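Endo-1,4-b-d-mannanase (Trichoderma reesei, PDB 1QNR) hydrolyses internal beta-1,4-mannosidic linkages in the backbone of mannans, as an endo-acting glycoside hydrolase of family 5. Local coordinates at residues A[23-28]-A[52-57]; A[309-314]-A[324-329]. All coordinates share one frame; numbering follows the deposited sequence.

Contact 1: residues A[23-28]-A[52-57]; sequences GTNCYW and VVRVWG
R54 and N25 lie alongside each other, and R54 NH1 gives a hydrogen bond to N25 OD1 (2.9 Å). The amide oxygen sits in the guanidinium plane although the flat groups are 88° apart. R54 is buried, and its charge is probably balanced by the salt bridges of NE and NH1 with E165, E275 and E276; NH2 bonds to N168. ND2 of N25 turns to the backbone oxygens of E275 and F305, which fixes the sense of the amide. Backbone bonds follow: T24 N to V52 O (3.0 Å), R54 N to T24 O (3.0 Å) and C26 N to R54 O (2.8 Å). These pair strands 21-25 and 52-54, the first beta-alpha-beta unit of the TIM barrel, with helix 35-47 as the crossover. N25 and R54 share one face of the sheet; T24 and V53 the other, beside I45 of that helix. Beyond the strands, CB of Y27 stands over the W56 indole, 3.4 Å from the centroid of its five-membered ring. Y27 CG lies between its backbone N and carbonyl carbon (chi1 79°), and the phenol ring crosses W56 at a slant. The indole edge, at CZ3, lies over one face of the R54 guanidinium. Were W56 an alanine, Y27 CB would probably lose the ring face beneath it, and R54 the indole edge. CB of C26, disulfide-bonded to C29, packs on V53 CG1 (3.7 Å).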
loop_
_atom_site.group_PDB
_atom_site.type_symbol
_atom_site.label_atom_id
_atom_site.label_comp_id
_atom_site.label_asym_id
_atom_site.label_seq_id
_atom_site.Cartn_x
_atom_site.Cartn_y
_atom_site.Cartn_z
ATOM N N GLY A 23 -5.034 -4.719 9.594
ATOM C CA GLY A 23 -3.767 -5.170 8.972
ATOM C C GLY A 23 -2.597 -4.226 9.359
ATOM O O GLY A 23 -2.757 -3.397 10.261
ATOM N N THR A 24 -1.465 -4.389 8.681
ATOM C CA THR A 24 -0.290 -3.528 8.980
ATOM C C THR A 24 0.567 -3.339 7.721
ATOM O O THR A 24 0.456 -4.116 6.770
ATOM C CB THR A 24 0.577 -4.187 10.107
ATOM O OG1 THR A 24 1.633 -3.262 10.509
ATOM C CG2 THR A 24 1.295 -5.488 9.620
ATOM N N ASN A 25 1.403 -2.289 7.753
ATOM C CA ASN A 25 2.383 -2.058 6.694
ATOM C C ASN A 25 3.727 -2.656 7.072
ATOM O O ASN A 25 4.194 -2.491 8.237
ATOM C CB ASN A 25 2.633 -0.515 6.473
ATOM C CG ASN A 25 1.450 0.075 5.729
ATOM O OD1 ASN A 25 1.365 0.123 4.479
ATOM N ND2 ASN A 25 0.424 0.578 6.464
ATOM N N CYS A 26 4.334 -3.419 6.155
ATOM C CA CYS A 26 5.682 -3.999 6.331
ATOM C C CYS A 26 6.439 -3.907 5.032
ATOM O O CYS A 26 6.663 -4.887 4.290
ATOM C CB CYS A 26 5.559 -5.454 6.819
ATOM S SG CYS A 26 7.255 -6.145 7.216
ATOM N N TYR A 27 6.832 -2.664 4.628
ATOM C CA TYR A 27 7.442 -2.471 3.302
ATOM C C TYR A 27 8.663 -3.358 3.144
ATOM O O TYR A 27 8.914 -3.886 2.029
ATOM C CB TYR A 27 7.775 -0.975 2.985
ATOM C CG TYR A 27 9.049 -0.461 3.647
ATOM C CD1 TYR A 27 10.298 -0.664 3.012
ATOM C CD2 TYR A 27 8.999 0.209 4.851
ATOM C CE1 TYR A 27 11.463 -0.221 3.669
ATOM C CE2 TYR A 27 10.150 0.668 5.495
ATOM C CZ TYR A 27 11.357 0.443 4.858
ATOM O OH TYR A 27 12.545 0.907 5.486
ATOM N N TRP A 28 9.390 -3.477 4.256
ATOM C CA TRP A 28 10.748 -4.042 4.271
ATOM C C TRP A 28 10.728 -5.568 4.271
ATOM O O TRP A 28 11.757 -6.245 3.984
ATOM C CB TRP A 28 11.477 -3.483 5.531
ATOM C CG TRP A 28 10.696 -3.573 6.826
ATOM C CD1 TRP A 28 9.982 -2.552 7.404
ATOM C CD2 TRP A 28 10.527 -4.728 7.720
ATOM N NE1 TRP A 28 9.348 -3.022 8.583
ATOM C CE2 TRP A 28 9.688 -4.344 8.781
ATOM C CE3 TRP A 28 11.011 -6.075 7.707
ATOM C CZ2 TRP A 28 9.336 -5.165 9.876
ATOM C CZ3 TRP A 28 10.608 -6.918 8.773
ATOM C CH2 TRP A 28 9.787 -6.451 9.814
ATOM N N VAL A 52 -4.017 -8.815 6.928
ATOM C CA VAL A 52 -3.512 -8.216 5.663
ATOM C C VAL A 52 -2.204 -7.465 5.936
ATOM O O VAL A 52 -2.099 -6.762 6.973
ATOM C CB VAL A 52 -4.562 -7.231 5.077
ATOM C CG1 VAL A 52 -4.081 -6.785 3.658
ATOM C CG2 VAL A 52 -5.957 -7.857 4.925
ATOM N N VAL A 53 -1.229 -7.644 5.044
ATOM C CA VAL A 53 0.084 -6.988 5.157
ATOM C C VAL A 53 0.338 -6.243 3.832
ATOM O O VAL A 53 0.158 -6.813 2.741
ATOM C CB VAL A 53 1.260 -7.996 5.397
ATOM C CG1 VAL A 53 2.565 -7.237 5.712
ATOM C CG2 VAL A 53 0.925 -8.916 6.541
ATOM N N ARG A 54 0.818 -4.988 3.939
ATOM C CA ARG A 54 1.191 -4.192 2.723
ATOM C C ARG A 54 2.707 -4.244 2.582
ATOM O O ARG A 54 3.445 -3.878 3.537
ATOM C CB ARG A 54 0.575 -2.798 2.851
ATOM C CG ARG A 54 0.855 -1.935 1.574
ATOM C CD ARG A 54 -0.195 -0.793 1.554
ATOM N NE ARG A 54 0.099 0.233 0.512
ATOM C CZ ARG A 54 0.825 1.356 0.741
ATOM N NH1 ARG A 54 1.410 1.564 1.933
ATOM N NH2 ARG A 54 0.884 2.258 -0.248
ATOM N N VAL A 55 3.218 -4.719 1.428
ATOM C CA VAL A 55 4.719 -4.913 1.210
ATOM C C VAL A 55 5.088 -4.198 -0.080
ATOM O O VAL A 55 4.241 -4.112 -1.010
ATOM C CB VAL A 55 5.063 -6.431 1.175
ATOM C CG1 VAL A 55 4.612 -7.117 2.484
ATOM C CG2 VAL A 55 4.476 -7.171 -0.039
ATOM N N TRP A 56 6.359 -3.750 -0.219
ATOM C CA TRP A 56 6.715 -3.109 -1.544
ATOM C C TRP A 56 6.841 -4.159 -2.646
ATOM O O TRP A 56 7.504 -5.198 -2.522
ATOM C CB TRP A 56 8.027 -2.316 -1.428
ATOM C CG TRP A 56 7.908 -0.966 -0.727
ATOM C CD1 TRP A 56 9.012 -0.173 -0.510
ATOM C CD2 TRP A 56 6.757 -0.225 -0.245
ATOM N NE1 TRP A 56 8.605 1.030 0.029
ATOM C CE2 TRP A 56 7.245 1.017 0.230
ATOM C CE3 TRP A 56 5.363 -0.515 -0.154
ATOM C CZ2 TRP A 56 6.411 2.035 0.747
ATOM C CZ3 TRP A 56 4.551 0.524 0.399
ATOM C CH2 TRP A 56 5.046 1.797 0.868
ATOM N N GLY A 57 6.277 -3.841 -3.833
ATOM C CA GLY A 57 6.457 -4.711 -5.017
ATOM C C GLY A 57 7.456 -4.159 -6.009
ATOM O O GLY A 57 7.492 -4.661 -7.177
#

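Contact 2: residues A[309-314]-A[324-329]; sequences GDTFAN and TVWYNS. With NAG (2-acetamido-2-deoxy-beta-D-glucopyranose), chain I.
G309 and W326 form a short parallel bridge where the end of strand 300-309 meets strand 325-326, far from the centre of the chain. Two backbone bonds hold it: G309 N to V325 O (3.1 Å) and Y327 N to G309 O (2.9 Å). Glycine suits the place because a CB on G309 would collide with CG2 of T324 and CE3 of W326. That methyl touches G309 CA at 3.5 Å and lies over the centre of the W326 indole, while D310 O comes to the indole's edge at CZ3 (3.4 Å). Strand 325-326 pairs with 300-309 and so adds to the parallel sheet of the TIM barrel, leading through a type II turn, W326 to S329, into helix 330-343. S329 is the N-cap of that helix, its OG bonded to W332 N and giving a hydrogen bond to W326 O (2.7 Å). D310 OD1 accepts from T311 N, while OD2 is held by H44 and W308. With CG anti to the backbone N (chi1 177°), Y327 carries its ring alongside D310 toward the glycan; it stacks on H44 and meets the N-acetyl methyl C8 at its edge. The sugar is joined through C1 to N328 ND2.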
loop_
_atom_site.group_PDB
_atom_site.type_symbol
_atom_site.label_atom_id
_atom_site.label_comp_id
_atom_site.label_asym_id
_atom_site.label_seq_id
_atom_site.Cartn_x
_atom_site.Cartn_y
_atom_site.Cartn_z
ATOM N N GLY A 309 7.194 -3.265 13.349
ATOM C CA GLY A 309 8.644 -3.443 13.640
ATOM C C GLY A 309 8.831 -4.826 14.293
ATOM O O GLY A 309 7.930 -5.259 15.015
ATOM N N ASP A 310 9.940 -5.467 13.916
ATOM C CA ASP A 310 10.164 -6.800 14.537
ATOM C C ASP A 310 11.667 -7.057 14.643
ATOM O O ASP A 310 12.514 -6.224 14.232
ATOM C CB ASP A 310 9.483 -7.897 13.661
ATOM C CG ASP A 310 8.885 -9.009 14.524
ATOM O OD1 ASP A 310 9.489 -9.421 15.568
ATOM O OD2 ASP A 310 7.791 -9.523 14.124
ATOM N N THR A 311 12.045 -8.167 15.279
ATOM C CA THR A 311 13.441 -8.536 15.457
ATOM C C THR A 311 13.647 -10.000 15.128
ATOM O O THR A 311 12.626 -10.774 15.036
ATOM C CB THR A 311 13.916 -8.265 16.920
ATOM O OG1 THR A 311 13.260 -9.170 17.835
ATOM C CG2 THR A 311 13.667 -6.820 17.332
ATOM N N PHE A 312 14.875 -10.416 14.823
ATOM C CA PHE A 312 15.132 -11.718 14.193
ATOM C C PHE A 312 15.952 -12.646 15.099
ATOM O O PHE A 312 16.517 -12.242 16.122
ATOM C CB PHE A 312 15.869 -11.440 12.870
ATOM C CG PHE A 312 15.155 -10.432 11.985
ATOM C CD1 PHE A 312 13.762 -10.573 11.701
ATOM C CD2 PHE A 312 15.846 -9.373 11.431
ATOM C CE1 PHE A 312 13.121 -9.601 10.911
ATOM C CE2 PHE A 312 15.176 -8.456 10.608
ATOM C CZ PHE A 312 13.795 -8.528 10.381
ATOM N N ALA A 313 16.020 -13.948 14.716
ATOM C CA ALA A 313 16.730 -14.932 15.546
ATOM C C ALA A 313 18.167 -14.559 15.878
ATOM O O ALA A 313 18.673 -15.004 16.957
ATOM C CB ALA A 313 16.697 -16.323 14.869
ATOM N N ASN A 314 18.885 -13.863 14.982
ATOM C CA ASN A 314 20.283 -13.501 15.252
ATOM C C ASN A 314 20.435 -12.222 16.079
ATOM O O ASN A 314 21.588 -11.770 16.280
ATOM C CB ASN A 314 21.010 -13.390 13.917
ATOM C CG ASN A 314 20.602 -12.167 13.118
ATOM O OD1 ASN A 314 19.556 -11.535 13.338
ATOM N ND2 ASN A 314 21.394 -11.722 12.125
ATOM N N THR A 324 7.255 3.354 13.912
ATOM C CA THR A 324 7.244 1.894 14.134
ATOM C C THR A 324 6.590 1.502 15.448
ATOM O O THR A 324 6.817 2.088 16.541
ATOM C CB THR A 324 8.717 1.408 14.095
ATOM O OG1 THR A 324 9.232 1.536 12.777
ATOM C CG2 THR A 324 8.823 -0.052 14.568
ATOM N N VAL A 325 5.687 0.483 15.367
ATOM C CA VAL A 325 5.054 -0.156 16.538
ATOM C C VAL A 325 5.732 -1.511 16.634
ATOM O O VAL A 325 5.556 -2.397 15.779
ATOM C CB VAL A 325 3.526 -0.274 16.376
ATOM C CG1 VAL A 325 2.942 -1.050 17.583
ATOM C CG2 VAL A 325 2.849 1.090 16.179
ATOM N N TRP A 326 6.613 -1.716 17.623
ATOM C CA TRP A 326 7.415 -2.940 17.746
ATOM C C TRP A 326 6.588 -4.105 18.292
ATOM O O TRP A 326 5.842 -3.927 19.311
ATOM C CB TRP A 326 8.607 -2.698 18.695
ATOM C CG TRP A 326 9.643 -1.712 18.146
ATOM C CD1 TRP A 326 9.753 -0.350 18.488
ATOM C CD2 TRP A 326 10.656 -2.019 17.168
ATOM N NE1 TRP A 326 10.772 0.163 17.715
ATOM C CE2 TRP A 326 11.316 -0.811 16.914
ATOM C CE3 TRP A 326 11.023 -3.146 16.439
ATOM C CZ2 TRP A 326 12.381 -0.742 16.010
ATOM C CZ3 TRP A 326 12.070 -3.080 15.501
ATOM C CH2 TRP A 326 12.757 -1.842 15.313
ATOM N N TYR A 327 6.700 -5.291 17.677
ATOM C CA TYR A 327 5.901 -6.447 18.187
ATOM C C TYR A 327 6.213 -6.697 19.677
ATOM O O TYR A 327 7.358 -6.616 20.177
ATOM C CB TYR A 327 6.372 -7.701 17.420
ATOM C CG TYR A 327 5.702 -8.995 17.891
ATOM C CD1 TYR A 327 4.312 -9.159 17.902
ATOM C CD2 TYR A 327 6.545 -10.013 18.390
ATOM C CE1 TYR A 327 3.775 -10.333 18.380
ATOM C CE2 TYR A 327 5.961 -11.162 18.909
ATOM C CZ TYR A 327 4.603 -11.311 18.856
ATOM O OH TYR A 327 4.059 -12.491 19.332
ATOM N N ASN A 328 5.135 -6.978 20.437
ATOM C CA ASN A 328 5.194 -7.345 21.860
ATOM C C ASN A 328 5.456 -6.164 22.789
ATOM O O ASN A 328 5.519 -6.364 24.035
ATOM C CB ASN A 328 6.271 -8.437 22.152
ATOM C CG ASN A 328 5.588 -9.701 22.503
ATOM O OD1 ASN A 328 4.405 -9.983 22.455
ATOM N ND2 ASN A 328 6.444 -10.696 22.938
ATOM N N SER A 329 5.562 -4.935 22.333
ATOM C CA SER A 329 5.730 -3.739 23.153
ATOM C C SER A 329 4.415 -3.287 23.749
ATOM O O SER A 329 3.310 -3.761 23.424
ATOM C CB SER A 329 6.347 -2.649 22.281
ATOM O OG SER A 329 5.390 -2.121 21.299
HETATM C C1 NAG I . 6.251 -12.249 23.350
HETATM C C2 NAG I . 7.450 -13.163 23.208
HETATM C C3 NAG I . 7.116 -14.512 23.778
HETATM C C4 NAG I . 6.521 -14.282 25.180
HETATM C C5 NAG I . 5.384 -13.271 25.288
HETATM C C6 NAG I . 5.084 -12.918 26.740
HETATM C C7 NAG I . 9.012 -12.734 21.373
HETATM C C8 NAG I . 9.263 -12.796 19.889
HETATM N N2 NAG I . 7.815 -13.234 21.751
HETATM O O3 NAG I . 8.431 -15.140 23.853
HETATM O O4 NAG I . 5.972 -15.545 25.672
HETATM O O5 NAG I . 5.812 -12.012 24.724
HETATM O O6 NAG I . 3.844 -12.264 26.776
HETATM O O7 NAG I . 9.795 -12.287 22.084
#

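In the fold
From the N terminus, contact 1 comes first: the chain leaves strand 21-25, passes through helix 35-47 and returns at 52-54, closing a loop of 23 residues. Contact 2 closes a shorter, irregular loop of nine residues much later, between the end of strand 300-309 and strand 325-326. The two are in series, neither nested nor crossed, with most of the barrel between them. They nevertheless share one sheet, because strand 300-309 pairs with both 21-25 and 325-326. Their centres are about 15 Å apart, and W28 bridges them: its indole packs on F312, D310 and G309, bringing the chain's early and late parts together.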